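Local coordinates for protein methylthioribose-1-phosphate isomerase (Saccharomyces cerevisiae, PDB 1W2W) that catalyses the interconversion of methylthioribose-1-phosphate and methylthioribulose-1-phosphate in the methionine salvage pathway, this chain being its N-terminal piece, at residues D147-A159 against T188-L201. Residues are numbered along the deposited sequence; the frame is centred on the assembly and turned at random.
Sequences DLANNMKMGDNGA and TSGYGTALGVIRSL
A glycine-rich loop and the helix it leads into pack against the long helix 129-168 of this eIF-2B-related isomerase, and Asp147 and Ser189 open the contact at the loop end. The Asp147 carboxylate swings away from its backbone N (chi1 -175°) and brings OD2 to Ser189: Ser189 OG donates to the anti lone pair of OD2 at 2.8 Å, while Ser189 N reaches the same oxygen from above the carboxylate plane at 3.0 Å. An alanine here would probably leave the amide and hydroxyl of Ser189 without their shared carboxylate acceptor, and Asn151 ND2 without its weak bond to the same OD2. One turn on, Asn151 ND2 donates to Gly190 O at 2.9 Å, nearly in its own amide plane and close to straight (165°). The Tyr191 ring lies between Met152 CG (a selenomethionine), which makes a CH-pi contact 4.0 Å from the ring centroid, and Arg199 CD over the opposite face. Tyr191 OH donates to Ser200 OG at 2.7 Å, and Ser200 OG in turn donates to Asp156 OD1 at 2.8 Å, a two-bond chain from the ring hydroxyl through Ser200 to the long helix. The close approach of the 147-159 and 194-201 axes (7.3 Å, crossing at -61°) is permitted in part by Gly155: its CA lies 3.7 Å from Gly196 C, and a side chain there would collide with Gly196 O and Ser200 OG. Farther along, the Ala159 methyl meets Ser200 CB and Leu201 CD2, and Val197 covers the backbone around Gly158. Beyond the pair, Pro54 of helix 53-73 packs on Asp147 and Thr188, and Ile58 on Ser189; Leu162 and Ile163, farther along helix 129-168, touch Leu201, and Ile198 meets strand 174-179, placing helix 194-210 between that strand and helix 129-168.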
ATOM      1  N   ASP A 147     -12.999  14.657  25.190  1.00 11.80           N
ATOM      2  CA  ASP A 147     -12.627  13.949  23.964  1.00 12.07           C
ATOM      3  C   ASP A 147     -13.659  12.868  23.634  1.00 13.20           C
ATOM      4  O   ASP A 147     -14.144  12.793  22.512  1.00 11.76           O
ATOM      5  CB  ASP A 147     -11.220  13.362  24.069  1.00 12.79           C
ATOM      6  CG  ASP A 147     -10.764  12.722  22.783  1.00 11.09           C
ATOM      7  OD1 ASP A 147     -10.264  13.466  21.919  1.00 12.78           O
ATOM      8  OD2 ASP A 147     -10.874  11.498  22.558  1.00 11.63           O
ATOM      9  N   LEU A 148     -14.013  12.056  24.628  1.00 11.79           N
ATOM     10  CA  LEU A 148     -14.978  10.975  24.438  1.00 13.38           C
ATOM     11  C   LEU A 148     -16.372  11.512  24.112  1.00 12.78           C
ATOM     12  O   LEU A 148     -17.032  11.030  23.189  1.00 12.34           O
ATOM     13  CB  LEU A 148     -15.036  10.100  25.696  1.00 13.38           C
ATOM     14  CG  LEU A 148     -16.080   8.983  25.718  1.00 16.36           C
ATOM     15  CD1 LEU A 148     -15.794   7.981  24.589  1.00 17.60           C
ATOM     16  CD2 LEU A 148     -16.008   8.293  27.069  1.00 18.09           C
ATOM     17  N   ALA A 149     -16.825  12.507  24.870  1.00 11.81           N
ATOM     18  CA  ALA A 149     -18.157  13.051  24.644  1.00 11.64           C
ATOM     19  C   ALA A 149     -18.231  13.705  23.263  1.00 11.89           C
ATOM     20  O   ALA A 149     -19.243  13.583  22.567  1.00 13.29           O
ATOM     21  CB  ALA A 149     -18.514  14.073  25.709  1.00 12.69           C
ATOM     22  N   ASN A 150     -17.161  14.401  22.883  1.00 10.62           N
ATOM     23  CA  ASN A 150     -17.147  15.096  21.604  1.00 11.45           C
ATOM     24  C   ASN A 150     -17.017  14.091  20.454  1.00 10.47           C
ATOM     25  O   ASN A 150     -17.547  14.318  19.370  1.00 10.62           O
ATOM     26  CB  ASN A 150     -16.026  16.148  21.550  1.00 10.12           C
ATOM     27  CG  ASN A 150     -16.313  17.360  22.424  1.00 11.27           C
ATOM     28  OD1 ASN A 150     -17.465  17.627  22.762  1.00 11.51           O
ATOM     29  ND2 ASN A 150     -15.264  18.097  22.795  1.00 13.47           N
ATOM     30  N   ASN A 151     -16.309  12.986  20.676  1.00 11.50           N
ATOM     31  CA  ASN A 151     -16.250  11.951  19.651  1.00 11.31           C
ATOM     32  C   ASN A 151     -17.647  11.408  19.377  1.00 11.52           C
ATOM     33  O   ASN A 151     -18.041  11.193  18.224  1.00 11.48           O
ATOM     34  CB  ASN A 151     -15.345  10.805  20.094  1.00 11.39           C
ATOM     35  CG  ASN A 151     -13.879  11.200  20.071  1.00 10.67           C
ATOM     36  OD1 ASN A 151     -13.503  12.213  19.467  1.00 10.39           O
ATOM     37  ND2 ASN A 151     -13.044  10.398  20.719  1.00 10.16           N
HETATM   38  N   MSE A 152     -18.407  11.182  20.438  1.00 11.90           N
HETATM   39  CA  MSE A 152     -19.777  10.715  20.225  1.00 13.39           C
HETATM   40  C   MSE A 152     -20.634  11.762  19.529  1.00 13.93           C
HETATM   41  O   MSE A 152     -21.388  11.445  18.604  1.00 13.86           O
HETATM   42  CB  MSE A 152     -20.382  10.247  21.540  1.00 14.48           C
HETATM   43  CG  MSE A 152     -19.594   9.065  22.062  1.00 20.04           C
HETATM   44 SE   MSE A 152     -20.377   8.318  23.690  1.00 34.43          SE
HETATM   45  CE  MSE A 152     -20.376   9.853  24.841  1.00 32.27           C
ATOM     46  N   LYS A 153     -20.521  13.013  19.959  1.00 13.56           N
ATOM     47  CA  LYS A 153     -21.235  14.106  19.302  1.00 13.75           C
ATOM     48  C   LYS A 153     -20.911  14.215  17.810  1.00 14.26           C
ATOM     49  O   LYS A 153     -21.824  14.280  16.985  1.00 14.31           O
ATOM     50  CB  LYS A 153     -20.927  15.451  19.968  1.00 15.33           C
ATOM     51  CG  LYS A 153     -21.793  15.788  21.174  1.00 20.95           C
ATOM     52  CD  LYS A 153     -21.349  17.105  21.819  1.00 24.85           C
ATOM     53  CE  LYS A 153     -21.711  18.300  20.936  1.00 28.93           C
ATOM     54  NZ  LYS A 153     -22.560  19.322  21.627  1.00 31.27           N
HETATM   55  N   MSE A 154     -19.627  14.248  17.465  1.00 12.14           N
HETATM   56  CA  MSE A 154     -19.233  14.412  16.066  1.00 11.46           C
HETATM   57  C   MSE A 154     -19.608  13.177  15.249  1.00 11.43           C
HETATM   58  O   MSE A 154     -19.939  13.263  14.058  1.00 11.53           O
HETATM   59  CB  MSE A 154     -17.740  14.760  15.930  1.00 12.44           C
HETATM   60  CG  MSE A 154     -16.746  13.620  15.943  1.00 13.12           C
HETATM   61 SE   MSE A 154     -14.972  14.447  15.766  1.00 17.35          SE
HETATM   62  CE  MSE A 154     -14.620  14.960  17.655  1.00 14.73           C
ATOM     63  N   GLY A 155     -19.547  12.020  15.893  1.00 10.05           N
ATOM     64  CA  GLY A 155     -19.944  10.790  15.227  1.00 10.62           C
ATOM     65  C   GLY A 155     -21.398  10.900  14.811  1.00 10.84           C
ATOM     66  O   GLY A 155     -21.749  10.644  13.661  1.00 10.21           O
ATOM     67  N   ASP A 156     -22.254  11.286  15.757  1.00 11.43           N
ATOM     68  CA  ASP A 156     -23.675  11.460  15.457  1.00 12.80           C
ATOM     69  C   ASP A 156     -23.939  12.600  14.467  1.00 13.32           C
ATOM     70  O   ASP A 156     -24.790  12.476  13.584  1.00 14.48           O
ATOM     71  CB  ASP A 156     -24.455  11.718  16.746  1.00 14.75           C
ATOM     72  CG  ASP A 156     -24.546  10.496  17.629  1.00 17.90           C
ATOM     73  OD1 ASP A 156     -24.171   9.377  17.188  1.00 17.96           O
ATOM     74  OD2 ASP A 156     -24.998  10.570  18.793  1.00 19.44           O
ATOM     75  N   ASN A 157     -23.210  13.705  14.592  1.00 12.10           N
ATOM     76  CA  ASN A 157     -23.331  14.793  13.617  1.00 12.41           C
ATOM     77  C   ASN A 157     -23.029  14.344  12.196  1.00 12.75           C
ATOM     78  O   ASN A 157     -23.765  14.658  11.258  1.00 12.41           O
ATOM     79  CB  ASN A 157     -22.383  15.943  13.948  1.00 12.99           C
ATOM     80  CG  ASN A 157     -22.819  16.744  15.157  1.00 14.53           C
ATOM     81  OD1 ASN A 157     -23.970  16.664  15.613  1.00 13.75           O
ATOM     82  ND2 ASN A 157     -21.887  17.534  15.688  1.00 15.25           N
ATOM     83  N   GLY A 158     -21.926  13.616  12.045  1.00 12.61           N
ATOM     84  CA  GLY A 158     -21.525  13.128  10.741  1.00 11.40           C
ATOM     85  C   GLY A 158     -22.487  12.088  10.189  1.00 11.80           C
ATOM     86  O   GLY A 158     -22.811  12.130   9.009  1.00 11.84           O
ATOM     87  N   ALA A 159     -22.931  11.154  11.022  1.00 11.53           N
ATOM     88  CA  ALA A 159     -23.893  10.139  10.568  1.00 12.22           C
ATOM     89  C   ALA A 159     -25.179  10.793  10.046  1.00 13.21           C
ATOM     90  O   ALA A 159     -25.663  10.482   8.950  1.00 13.20           O
ATOM     91  CB  ALA A 159     -24.220   9.156  11.698  1.00 11.74           C
ATOM     92  N   THR A 188      -7.711   7.639  20.280  1.00  9.62           N
ATOM     93  CA  THR A 188      -8.432   8.679  21.025  1.00 11.12           C
ATOM     94  C   THR A 188      -8.719   8.189  22.445  1.00 10.94           C
ATOM     95  O   THR A 188      -8.176   7.181  22.883  1.00 12.11           O
ATOM     96  CB  THR A 188      -9.774   9.078  20.343  1.00 10.26           C
ATOM     97  OG1 THR A 188     -10.732   8.003  20.420  1.00 11.37           O
ATOM     98  CG2 THR A 188      -9.616   9.387  18.854  1.00 11.63           C
ATOM     99  N   SER A 189      -9.593   8.887  23.167  1.00 11.73           N
ATOM    100  CA  SER A 189      -9.999   8.422  24.485  1.00 12.96           C
ATOM    101  C   SER A 189     -11.047   7.315  24.344  1.00 12.88           C
ATOM    102  O   SER A 189     -11.455   6.709  25.350  1.00 13.60           O
ATOM    103  CB  SER A 189     -10.578   9.586  25.310  1.00 12.64           C
ATOM    104  OG  SER A 189     -11.796  10.028  24.724  1.00 13.51           O
ATOM    105  N   GLY A 190     -11.492   7.048  23.115  1.00 11.83           N
ATOM    106  CA  GLY A 190     -12.556   6.081  22.894  1.00 11.84           C
ATOM    107  C   GLY A 190     -13.594   6.564  21.895  1.00 11.52           C
ATOM    108  O   GLY A 190     -13.819   7.764  21.767  1.00 10.82           O
ATOM    109  N   TYR A 191     -14.210   5.620  21.194  1.00 11.13           N
ATOM    110  CA  TYR A 191     -15.231   5.890  20.171  1.00 10.81           C
ATOM    111  C   TYR A 191     -14.686   6.434  18.831  1.00 10.71           C
ATOM    112  O   TYR A 191     -14.912   5.845  17.767  1.00 12.07           O
ATOM    113  CB  TYR A 191     -16.367   6.762  20.703  1.00 10.58           C
ATOM    114  CG  TYR A 191     -17.619   6.637  19.869  1.00 11.64           C
ATOM    115  CD1 TYR A 191     -18.458   5.541  20.023  1.00 13.10           C
ATOM    116  CD2 TYR A 191     -17.949   7.596  18.919  1.00 12.11           C
ATOM    117  CE1 TYR A 191     -19.600   5.407  19.270  1.00 13.54           C
ATOM    118  CE2 TYR A 191     -19.090   7.474  18.154  1.00 12.94           C
ATOM    119  CZ  TYR A 191     -19.909   6.369  18.332  1.00 13.76           C
ATOM    120  OH  TYR A 191     -21.056   6.201  17.598  1.00 13.58           O
ATOM    121  N   GLY A 192     -13.947   7.540  18.878  1.00 10.40           N
ATOM    122  CA  GLY A 192     -13.148   7.932  17.728  1.00 10.88           C
ATOM    123  C   GLY A 192     -13.784   9.050  16.915  1.00 11.29           C
ATOM    124  O   GLY A 192     -14.888   9.519  17.220  1.00 11.19           O
ATOM    125  N   THR A 193     -13.078   9.453  15.864  1.00  9.98           N
ATOM    126  CA  THR A 193     -13.495  10.579  15.043  1.00 10.90           C
ATOM    127  C   THR A 193     -14.105  10.038  13.757  1.00 10.37           C
ATOM    128  O   THR A 193     -15.301   9.789  13.733  1.00 10.12           O
ATOM    129  CB  THR A 193     -12.345  11.561  14.801  1.00 11.28           C
ATOM    130  OG1 THR A 193     -11.228  10.883  14.196  1.00 11.22           O
ATOM    131  CG2 THR A 193     -11.819  12.068  16.137  1.00 11.67           C
ATOM    132  N   ALA A 194     -13.325   9.823  12.703  1.00  9.71           N
ATOM    133  CA  ALA A 194     -13.929   9.232  11.505  1.00  9.78           C
ATOM    134  C   ALA A 194     -14.551   7.864  11.829  1.00  9.00           C
ATOM    135  O   ALA A 194     -15.647   7.556  11.367  1.00 10.10           O
ATOM    136  CB  ALA A 194     -12.923   9.134  10.346  1.00  8.97           C
ATOM    137  N   LEU A 195     -13.869   7.038  12.618  1.00  9.87           N
ATOM    138  CA  LEU A 195     -14.448   5.745  12.990  1.00 10.25           C
ATOM    139  C   LEU A 195     -15.663   5.933  13.901  1.00  9.99           C
ATOM    140  O   LEU A 195     -16.549   5.083  13.920  1.00  9.99           O
ATOM    141  CB  LEU A 195     -13.428   4.786  13.619  1.00  9.61           C
ATOM    142  CG  LEU A 195     -13.837   3.305  13.565  1.00 11.64           C
ATOM    143  CD1 LEU A 195     -13.847   2.800  12.121  1.00 10.77           C
ATOM    144  CD2 LEU A 195     -12.888   2.460  14.408  1.00 12.15           C
ATOM    145  N   GLY A 196     -15.705   7.048  14.627  1.00  9.42           N
ATOM    146  CA  GLY A 196     -16.885   7.425  15.398  1.00 10.33           C
ATOM    147  C   GLY A 196     -18.117   7.592  14.524  1.00  9.15           C
ATOM    148  O   GLY A 196     -19.204   7.103  14.837  1.00 10.38           O
ATOM    149  N   VAL A 197     -17.945   8.296  13.415  1.00 10.58           N
ATOM    150  CA  VAL A 197     -19.035   8.491  12.465  1.00 10.57           C
ATOM    151  C   VAL A 197     -19.490   7.151  11.923  1.00  9.74           C
ATOM    152  O   VAL A 197     -20.684   6.896  11.780  1.00 10.91           O
ATOM    153  CB  VAL A 197     -18.604   9.387  11.286  1.00  9.38           C
ATOM    154  CG1 VAL A 197     -19.713   9.431  10.213  1.00 10.09           C
ATOM    155  CG2 VAL A 197     -18.297  10.796  11.797  1.00 11.44           C
ATOM    156  N   ILE A 198     -18.525   6.297  11.599  1.00  9.91           N
ATOM    157  CA  ILE A 198     -18.838   4.963  11.102  1.00  9.73           C
ATOM    158  C   ILE A 198     -19.591   4.156  12.168  1.00 10.35           C
ATOM    159  O   ILE A 198     -20.572   3.454  11.864  1.00 10.92           O
ATOM    160  CB  ILE A 198     -17.534   4.295  10.620  1.00  9.29           C
ATOM    161  CG1 ILE A 198     -17.131   4.907   9.268  1.00 10.13           C
ATOM    162  CG2 ILE A 198     -17.672   2.769  10.530  1.00 12.52           C
ATOM    163  CD1 ILE A 198     -15.637   4.714   8.965  1.00  9.67           C
ATOM    164  N   ARG A 199     -19.164   4.279  13.423  1.00 10.51           N
ATOM    165  CA  ARG A 199     -19.876   3.611  14.503  1.00 10.68           C
ATOM    166  C   ARG A 199     -21.304   4.106  14.654  1.00 12.44           C
ATOM    167  O   ARG A 199     -22.217   3.305  14.888  1.00 13.07           O
ATOM    168  CB  ARG A 199     -19.117   3.730  15.825  1.00 11.80           C
ATOM    169  CG  ARG A 199     -17.934   2.791  15.892  1.00 11.37           C
ATOM    170  CD  ARG A 199     -17.001   3.057  17.072  1.00 13.55           C
ATOM    171  NE  ARG A 199     -16.153   1.888  17.308  1.00 13.09           N
ATOM    172  CZ  ARG A 199     -14.900   1.943  17.744  1.00 13.03           C
ATOM    173  NH1 ARG A 199     -14.335   3.119  18.002  1.00 11.88           N
ATOM    174  NH2 ARG A 199     -14.219   0.819  17.935  1.00 12.67           N
ATOM    175  N   SER A 200     -21.500   5.416  14.535  1.00 12.46           N
ATOM    176  CA  SER A 200     -22.846   5.990  14.587  1.00 12.66           C
ATOM    177  C   SER A 200     -23.712   5.527  13.425  1.00 13.07           C
ATOM    178  O   SER A 200     -24.893   5.186  13.607  1.00 12.13           O
ATOM    179  CB  SER A 200     -22.793   7.516  14.626  1.00 11.08           C
ATOM    180  OG  SER A 200     -22.214   7.951  15.849  1.00 14.30           O
ATOM    181  N   LEU A 201     -23.119   5.501  12.234  1.00 11.96           N
ATOM    182  CA  LEU A 201     -23.809   4.958  11.070  1.00 13.03           C
ATOM    183  C   LEU A 201     -24.201   3.492  11.276  1.00 11.72           C
ATOM    184  O   LEU A 201     -25.286   3.056  10.866  1.00 12.50           O
ATOM    185  CB  LEU A 201     -22.956   5.142   9.813  1.00 11.58           C
ATOM    186  CG  LEU A 201     -22.934   6.567   9.237  1.00 11.63           C
ATOM    187  CD1 LEU A 201     -21.876   6.654   8.131  1.00 11.68           C
ATOM    188  CD2 LEU A 201     -24.318   6.956   8.672  1.00 12.02           C
TER